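Local coordinates for protein BRIC1 (Synthetic construct, PDB 6FF6) that is a computationally designed, all-helical repeat protein with a novel, corrugated architecture, at residues A[27-38]-A[109-120]. Residues are numbered along the deposited sequence; the frame is centred on the assembly and turned at random.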
# COMPACT_ATOMS: atom_id res chain seq x y z
N PHE A 27 13.55 -3.51 8.46
CA PHE A 27 13.48 -2.23 9.19
C PHE A 27 14.57 -2.06 10.23
O PHE A 27 15.11 -0.98 10.35
CB PHE A 27 12.10 -2.01 9.83
CG PHE A 27 10.97 -1.90 8.85
CD1 PHE A 27 11.03 -1.01 7.78
CD2 PHE A 27 9.83 -2.69 8.99
CE1 PHE A 27 10.01 -0.95 6.83
CE2 PHE A 27 8.80 -2.63 8.05
CZ PHE A 27 8.88 -1.75 6.98
N ASP A 28 14.91 -3.14 10.96
CA ASP A 28 15.96 -3.09 11.97
C ASP A 28 17.31 -2.95 11.31
O ASP A 28 18.09 -2.09 11.71
CB ASP A 28 15.89 -4.32 12.89
CG ASP A 28 14.64 -4.39 13.76
OD1 ASP A 28 13.92 -3.37 13.87
OD2 ASP A 28 14.37 -5.48 14.33
N GLU A 29 17.57 -3.73 10.24
CA GLU A 29 18.82 -3.67 9.48
C GLU A 29 19.01 -2.31 8.83
O GLU A 29 20.10 -1.71 8.95
CB GLU A 29 18.82 -4.72 8.37
CG GLU A 29 19.55 -6.01 8.70
CD GLU A 29 19.33 -7.09 7.66
OE1 GLU A 29 19.24 -6.75 6.45
OE2 GLU A 29 19.23 -8.27 8.05
N ALA A 30 17.97 -1.81 8.14
CA ALA A 30 18.00 -0.53 7.44
C ALA A 30 18.28 0.63 8.37
O ALA A 30 19.05 1.52 8.01
CB ALA A 30 16.72 -0.30 6.69
N ASP A 31 17.71 0.61 9.58
CA ASP A 31 17.93 1.65 10.60
C ASP A 31 19.39 1.70 10.97
O ASP A 31 19.96 2.79 11.07
CB ASP A 31 17.10 1.35 11.85
CG ASP A 31 15.65 1.79 11.79
OD1 ASP A 31 15.32 2.69 10.95
OD2 ASP A 31 14.84 1.27 12.60
N GLU A 32 19.99 0.50 11.18
CA GLU A 32 21.40 0.30 11.53
C GLU A 32 22.26 0.83 10.41
O GLU A 32 23.20 1.58 10.67
CB GLU A 32 21.71 -1.18 11.77
CG GLU A 32 21.16 -1.77 13.06
CD GLU A 32 21.33 -3.28 13.24
OE1 GLU A 32 21.78 -3.95 12.28
OE2 GLU A 32 20.99 -3.79 14.33
N LEU A 33 21.92 0.48 9.15
CA LEU A 33 22.66 0.92 7.97
C LEU A 33 22.64 2.40 7.83
O LEU A 33 23.66 2.98 7.48
CB LEU A 33 22.15 0.30 6.67
CG LEU A 33 22.43 -1.18 6.49
CD1 LEU A 33 21.58 -1.79 5.37
CD2 LEU A 33 23.92 -1.43 6.29
N LEU A 34 21.50 3.03 8.12
CA LEU A 34 21.39 4.48 7.99
C LEU A 34 22.20 5.21 9.05
O LEU A 34 22.78 6.26 8.76
CB LEU A 34 19.92 4.91 7.97
CG LEU A 34 19.14 4.54 6.70
CD1 LEU A 34 17.63 4.69 6.93
CD2 LEU A 34 19.65 5.33 5.49
N ALA A 35 22.31 4.61 10.24
CA ALA A 35 23.13 5.12 11.34
C ALA A 35 24.62 5.04 10.95
O ALA A 35 25.39 5.97 11.22
CB ALA A 35 22.86 4.32 12.59
N ASP A 36 25.00 3.96 10.25
CA ASP A 36 26.34 3.77 9.73
C ASP A 36 26.64 4.78 8.65
O ASP A 36 27.67 5.44 8.71
CB ASP A 36 26.50 2.34 9.19
CG ASP A 36 26.63 1.27 10.27
OD1 ASP A 36 26.77 1.64 11.48
OD2 ASP A 36 26.59 0.07 9.91
N MET A 37 25.70 4.93 7.68
CA MET A 37 25.76 5.89 6.58
C MET A 37 25.98 7.29 7.10
O MET A 37 26.83 8.00 6.56
CB MET A 37 24.45 5.89 5.82
CG MET A 37 24.40 4.92 4.70
SD MET A 37 23.10 5.35 3.52
CE MET A 37 23.43 7.08 3.34
N GLU A 38 25.21 7.67 8.14
CA GLU A 38 25.29 8.98 8.79
C GLU A 38 26.73 9.27 9.31
O GLU A 38 27.28 10.36 9.07
CB GLU A 38 24.28 9.02 9.95
CG GLU A 38 24.38 10.25 10.84
CD GLU A 38 23.54 11.45 10.47
OE1 GLU A 38 22.39 11.27 10.03
OE2 GLU A 38 24.04 12.59 10.65
N LYS A 109 20.09 10.90 2.71
CA LYS A 109 20.13 9.92 3.79
C LYS A 109 18.88 10.15 4.67
O LYS A 109 18.21 9.20 5.04
CB LYS A 109 21.43 10.07 4.64
CG LYS A 109 21.50 9.12 5.83
CD LYS A 109 21.09 9.80 7.19
CE LYS A 109 20.42 8.83 8.14
NZ LYS A 109 20.84 9.00 9.56
N ASP A 110 18.56 11.42 4.99
CA ASP A 110 17.38 11.72 5.81
C ASP A 110 16.11 11.36 5.10
O ASP A 110 15.17 10.87 5.75
CB ASP A 110 17.35 13.19 6.20
CG ASP A 110 18.42 13.59 7.18
OD1 ASP A 110 18.89 12.69 7.96
OD2 ASP A 110 18.78 14.79 7.20
N LEU A 111 16.08 11.58 3.76
CA LEU A 111 14.94 11.21 2.92
C LEU A 111 14.74 9.70 2.98
O LEU A 111 13.63 9.26 3.30
CB LEU A 111 15.11 11.68 1.48
CG LEU A 111 13.90 11.41 0.60
CD1 LEU A 111 12.58 12.01 1.22
CD2 LEU A 111 14.20 11.82 -0.85
N MET A 112 15.82 8.92 2.77
CA MET A 112 15.81 7.46 2.92
C MET A 112 15.25 7.05 4.32
O MET A 112 14.45 6.13 4.42
CB MET A 112 17.22 6.92 2.76
CG MET A 112 17.67 6.89 1.34
SD MET A 112 19.41 6.44 1.19
CE MET A 112 19.35 4.74 1.62
N GLN A 113 15.66 7.76 5.39
CA GLN A 113 15.16 7.51 6.73
C GLN A 113 13.67 7.81 6.81
O GLN A 113 12.92 6.98 7.33
CB GLN A 113 15.94 8.34 7.76
CG GLN A 113 15.50 8.08 9.20
CD GLN A 113 15.88 6.68 9.67
OE1 GLN A 113 17.06 6.36 9.79
NE2 GLN A 113 14.88 5.84 9.93
N ARG A 114 13.22 8.96 6.27
CA ARG A 114 11.80 9.37 6.29
C ARG A 114 10.90 8.42 5.52
O ARG A 114 9.81 8.09 5.99
CB ARG A 114 11.62 10.83 5.81
CG ARG A 114 12.02 11.84 6.93
CD ARG A 114 11.74 13.30 6.64
NE ARG A 114 12.20 13.69 5.31
CZ ARG A 114 13.27 14.44 5.05
NH1 ARG A 114 14.00 14.92 6.05
NH2 ARG A 114 13.59 14.73 3.80
N MET A 115 11.39 7.93 4.36
CA MET A 115 10.72 6.96 3.49
C MET A 115 10.63 5.61 4.18
O MET A 115 9.57 4.98 4.19
CB MET A 115 11.40 6.88 2.11
CG MET A 115 11.19 8.14 1.26
SD MET A 115 9.44 8.67 1.10
CE MET A 115 9.35 10.02 2.33
N LEU A 116 11.70 5.21 4.83
CA LEU A 116 11.73 3.97 5.59
C LEU A 116 10.69 4.03 6.67
O LEU A 116 9.91 3.09 6.79
CB LEU A 116 13.11 3.75 6.20
CG LEU A 116 13.33 2.42 6.90
CD1 LEU A 116 13.31 1.24 5.91
CD2 LEU A 116 14.60 2.46 7.76
N ASP A 117 10.62 5.15 7.41
CA ASP A 117 9.66 5.35 8.48
C ASP A 117 8.22 5.43 8.00
O ASP A 117 7.31 5.07 8.76
CB ASP A 117 10.06 6.55 9.34
CG ASP A 117 11.31 6.28 10.20
OD1 ASP A 117 11.57 5.10 10.52
OD2 ASP A 117 12.02 7.24 10.54
N TYR A 118 8.01 5.88 6.72
CA TYR A 118 6.70 5.93 6.10
C TYR A 118 6.17 4.50 6.04
O TYR A 118 5.12 4.20 6.59
CB TYR A 118 6.78 6.56 4.69
CG TYR A 118 5.53 6.36 3.86
CD1 TYR A 118 4.33 7.00 4.19
CD2 TYR A 118 5.51 5.46 2.79
CE1 TYR A 118 3.16 6.77 3.46
CE2 TYR A 118 4.35 5.23 2.06
CZ TYR A 118 3.17 5.87 2.41
OH TYR A 118 2.00 5.63 1.72
N TYR A 119 6.95 3.61 5.41
CA TYR A 119 6.65 2.20 5.23
C TYR A 119 6.64 1.43 6.51
O TYR A 119 5.88 0.48 6.62
CB TYR A 119 7.58 1.56 4.21
CG TYR A 119 7.37 2.09 2.81
CD1 TYR A 119 6.24 1.74 2.07
CD2 TYR A 119 8.27 2.99 2.24
CE1 TYR A 119 6.03 2.25 0.79
CE2 TYR A 119 8.06 3.52 0.96
CZ TYR A 119 6.95 3.13 0.23
OH TYR A 119 6.75 3.60 -1.04
N LYS A 120 7.45 1.84 7.48
CA LYS A 120 7.51 1.21 8.81
C LYS A 120 6.21 1.54 9.52
O LYS A 120 5.59 0.66 10.10
CB LYS A 120 8.70 1.80 9.59
CG LYS A 120 9.00 1.20 10.93
CD LYS A 120 10.09 2.01 11.63
CE LYS A 120 11.43 1.94 10.92
NZ LYS A 120 12.46 2.72 11.63
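The F27 ring carries K120 over one face, the backbone CA standing 4.0 Å from the ring centroid and displaced toward the rim in a CH-pi contact, while L116 CD1 meets the ring edge in its plane, 3.7 Å from F27 CD1. K120 NZ forms a salt bridge to D31, bridging both oxygens through their syn lone pairs, 2.9 Å from OD1 and 3.0 Å from OD2. The same ammonium reaches D117 OD1 at 2.8 Å. Q113 NE2 adds a weak but nearly straight bond to D31 OD1 (174°) and also donates to D117 OD2 from above the carboxylate plane, so lysine and amide tie the two acids together and probably offset their mutual repulsion. Segments 27-38 and 109-120 run antiparallel at 166°, their axes 10.5 Å apart, in a helical bundle whose sequence matches the Hpt domain family. They pack knobs-into-holes: L34 enters the pocket of K109, M112, Q113 and L116, while L116 fits among F27, A30, D31 and L34. I64 of helix 51-71 touches L34. Farther along, K109, kinked from chi2 to chi4, lays CB and CG against M37 CE, and its NZ makes a salt bridge to the anti lone pair of E38 OE1, 2.8 Å away.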